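Local coordinates for PixA inclusion body protein (Burkholderia cenocepacia, PDB 4LZK) that is of unknown function but belongs to the PixA family of bacterial inclusion body proteins, at residues K75-V78 with G79-V82; A90-G94 with D95-I99. All coordinates share one frame; numbering follows the deposited sequence.

Interaction 1: K75-V78 with G79-V82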
# COMPACT_ATOMS: atom_id res chain seq x y z
N LYS C 75 5.22 -11.52 -9.03
CA LYS C 75 6.54 -12.17 -8.99
C LYS C 75 6.32 -13.57 -8.62
O LYS C 75 5.73 -13.84 -7.60
CB LYS C 75 7.46 -11.53 -7.98
CG LYS C 75 7.90 -10.17 -8.41
CD LYS C 75 8.29 -9.38 -7.23
CE LYS C 75 9.29 -8.30 -7.55
NZ LYS C 75 10.66 -8.88 -7.40
N LEU C 76 6.81 -14.50 -9.42
CA LEU C 76 6.57 -15.89 -9.10
C LEU C 76 7.78 -16.81 -9.48
O LEU C 76 8.83 -16.31 -9.83
CB LEU C 76 5.25 -16.34 -9.71
CG LEU C 76 5.16 -16.75 -11.20
CD1 LEU C 76 3.71 -16.71 -11.73
CD2 LEU C 76 6.02 -16.01 -12.13
N ASN C 77 7.62 -18.10 -9.34
CA ASN C 77 8.69 -19.07 -9.64
C ASN C 77 8.59 -19.63 -11.06
O ASN C 77 7.49 -19.97 -11.49
CB ASN C 77 8.71 -20.22 -8.62
CG ASN C 77 8.52 -19.74 -7.19
OD1 ASN C 77 9.52 -19.44 -6.50
ND2 ASN C 77 7.21 -19.67 -6.72
N VAL C 78 9.71 -19.69 -11.79
CA VAL C 78 9.70 -20.52 -12.99
C VAL C 78 9.07 -21.89 -12.67
O VAL C 78 9.44 -22.55 -11.70
CB VAL C 78 11.13 -20.71 -13.53
CG1 VAL C 78 11.16 -21.73 -14.66
CG2 VAL C 78 11.67 -19.40 -13.93
N GLY C 79 8.17 -22.36 -13.49
CA GLY C 79 7.42 -23.55 -13.18
C GLY C 79 5.96 -23.31 -12.80
O GLY C 79 5.13 -24.16 -13.04
N ASP C 80 5.65 -22.17 -12.17
CA ASP C 80 4.32 -21.87 -11.69
C ASP C 80 3.39 -21.69 -12.88
O ASP C 80 3.74 -21.03 -13.87
CB ASP C 80 4.32 -20.61 -10.82
CG ASP C 80 5.07 -20.83 -9.44
OD1 ASP C 80 5.48 -22.03 -9.17
OD2 ASP C 80 5.30 -19.83 -8.69
N LYS C 81 2.21 -22.30 -12.75
CA LYS C 81 1.13 -22.12 -13.67
C LYS C 81 0.29 -20.89 -13.30
O LYS C 81 0.18 -20.55 -12.13
CB LYS C 81 0.23 -23.36 -13.63
CG LYS C 81 1.08 -24.63 -13.76
CD LYS C 81 0.30 -25.88 -14.21
CE LYS C 81 -0.13 -26.80 -13.04
NZ LYS C 81 -1.26 -27.70 -13.46
N VAL C 82 -0.29 -20.23 -14.30
CA VAL C 82 -1.18 -19.07 -13.99
C VAL C 82 -2.47 -19.24 -14.77
O VAL C 82 -2.48 -20.00 -15.76
CB VAL C 82 -0.57 -17.72 -14.27
CG1 VAL C 82 0.64 -17.46 -13.39
CG2 VAL C 82 -0.21 -17.58 -15.76
O HOH W 1 8.33 -23.98 -9.54

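Interaction 2: A90-G94 with D95-I99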
# COMPACT_ATOMS: atom_id res chain seq x y z
N ALA C 90 -19.32 -5.37 -11.18
CA ALA C 90 -20.55 -6.09 -10.84
C ALA C 90 -20.53 -7.48 -11.39
O ALA C 90 -21.56 -8.04 -11.76
CB ALA C 90 -21.78 -5.33 -11.25
N ASP C 91 -19.33 -8.06 -11.44
CA ASP C 91 -19.13 -9.46 -11.79
C ASP C 91 -19.75 -9.88 -13.10
O ASP C 91 -20.29 -11.01 -13.23
CB ASP C 91 -19.60 -10.39 -10.66
CG ASP C 91 -18.93 -11.75 -10.74
OD1 ASP C 91 -17.85 -11.83 -11.38
OD2 ASP C 91 -19.44 -12.72 -10.17
N ASN C 92 -19.69 -8.98 -14.10
CA ASN C 92 -20.27 -9.24 -15.45
C ASN C 92 -21.77 -9.52 -15.41
O ASN C 92 -22.31 -10.18 -16.33
CB ASN C 92 -19.54 -10.37 -16.16
CG ASN C 92 -18.19 -9.93 -16.70
OD1 ASN C 92 -17.78 -8.80 -16.56
ND2 ASN C 92 -17.45 -10.87 -17.28
N SER C 93 -22.44 -9.00 -14.41
CA SER C 93 -23.92 -9.15 -14.29
C SER C 93 -24.69 -8.10 -15.17
O SER C 93 -25.82 -8.29 -15.46
CB SER C 93 -24.35 -9.03 -12.83
OG SER C 93 -24.14 -7.74 -12.34
N GLY C 94 -24.05 -7.01 -15.51
CA GLY C 94 -24.62 -5.92 -16.31
C GLY C 94 -23.73 -5.66 -17.50
O GLY C 94 -23.77 -6.45 -18.48
N ASP C 95 -22.87 -4.66 -17.43
CA ASP C 95 -21.76 -4.59 -18.41
C ASP C 95 -20.96 -5.88 -18.18
O ASP C 95 -20.97 -6.44 -17.08
CB ASP C 95 -20.78 -3.44 -18.17
CG ASP C 95 -21.43 -2.03 -18.06
OD1 ASP C 95 -22.42 -1.76 -18.77
OD2 ASP C 95 -20.86 -1.17 -17.28
N ALA C 96 -20.33 -6.41 -19.22
CA ALA C 96 -19.44 -7.59 -19.04
C ALA C 96 -18.09 -7.20 -19.67
O ALA C 96 -18.07 -6.58 -20.78
CB ALA C 96 -19.98 -8.76 -19.74
N ALA C 97 -17.00 -7.53 -19.02
CA ALA C 97 -15.70 -7.35 -19.61
C ALA C 97 -15.17 -8.75 -19.83
O ALA C 97 -15.01 -9.50 -18.86
CB ALA C 97 -14.80 -6.62 -18.67
N LEU C 98 -14.95 -9.11 -21.07
CA LEU C 98 -14.56 -10.48 -21.43
C LEU C 98 -13.23 -10.47 -22.16
O LEU C 98 -13.11 -9.96 -23.24
CB LEU C 98 -15.63 -11.07 -22.31
CG LEU C 98 -16.99 -11.14 -21.63
CD1 LEU C 98 -17.99 -11.59 -22.67
CD2 LEU C 98 -16.98 -12.14 -20.51
N ILE C 99 -12.23 -11.08 -21.55
CA ILE C 99 -10.92 -11.22 -22.13
C ILE C 99 -10.97 -12.14 -23.39
O ILE C 99 -11.61 -13.17 -23.35
CB ILE C 99 -9.94 -11.83 -21.12
CG1 ILE C 99 -9.73 -10.91 -19.91
CG2 ILE C 99 -8.60 -12.08 -21.75
CD1 ILE C 99 -8.97 -11.62 -18.81

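Interaction 1: K75-V78 with G79-V82
N77 and D80 close a tight turn on each other, backbone to backbone and side chain to side chain. The defining bond runs from D80 N to N77 O at 2.9 Å and is nearly straight, 167° at the hydrogen. In return, the D80 carboxylate reaches back over N77, and its OD2 collects two donors. N77 ND2 lies 2.7 Å from D80 OD2, on the syn lone pair of that oxygen, which sits close to the amide plane of N77. N77 N, 3.0 Å from D80 OD2, instead comes in from above the carboxylate plane. D80 CG stands beside its own backbone N, chi1 -69°, which turns the acid back toward N77. The second oxygen, D80 OD1, accepts from Q18 N, so the buried acid is gripped through both oxygens, which would probably favour its charged form. N77 is equally well supplied: its ND2 also donates to P61 O, and its OD1 bonds S106 OG of a second subunit. Asparagine suits the site because it offers a donor and an acceptor at once. At the bend, V78 O receives a water at 2.8 Å. G79 has a positive phi of 106°, where a CB would run into V78 O, hence the glycine. Next to the polar cluster, L76 CD1 meets V82 CG1 at 3.6 Å, the two side chains crossing at about a right angle, while L76 CB lies against D80 OD2. The whole is a type II beta turn with glycine at its third position, carrying the chain from strand 72-76 in one sheet to strand 81-88 in the other.

Interaction 2: A90-G94 with D95-I99
After a type I' turn from A90 to S93 the chain bends again through G94 and D95, which brings the CA atoms of N92 and A96 to 4.0 Å. D91 and N92 both adopt the left-handed backbone conformation of such turns, one that asparagine tolerates well. The N92 amide then lies along the strand and takes the backbone N and O of A97: A97 N donates to N92 OD1 at 2.9 Å, and N92 ND2 donates to A97 O at 3.2 Å. Each donor stands well above the plane of the carbonyl it meets, although A97 O stays near the amide plane of N92. With CG beside the backbone N, chi1 -76°, the amide spans the small A96, whose CB comes to 3.7 Å from N92 CG. L98 CD2 rests 3.5 Å from N92 ND2. A C-H...O contact, N92 CA to D95 O, adds to the closure. S93 OG and S93 N both donate to A90 O, which locks the turn. D95 faces away, its carboxylate bonded to T28 OG1 and bridged to K32. The arrangement is a type I' turn whose asparagine amide pairs with one residue of the outgoing strand, much as a neighbouring strand would, though with donors well out of plane.

In the fold
Interactions 1 and 2 sit on opposite sides of the chain's centre, with their own centres about 27 Å apart and their nearest atoms about 11 Å apart. They come in series: strand 72-76, the turn of interaction 1, strand 81-88, the loop of interaction 2, then strand 96-105. Strand 81-88 belongs to one five-stranded sheet, whereas 72-76 and 96-105 belong to the other, so the chain changes sheets at each turn, going over at 75-82 and returning at 90-99. Each turn also reaches another copy of the protein: L76 O bonds Y157 OH of a second subunit, and S93 packs on F143 of a third, so both crossings contribute to the assembly.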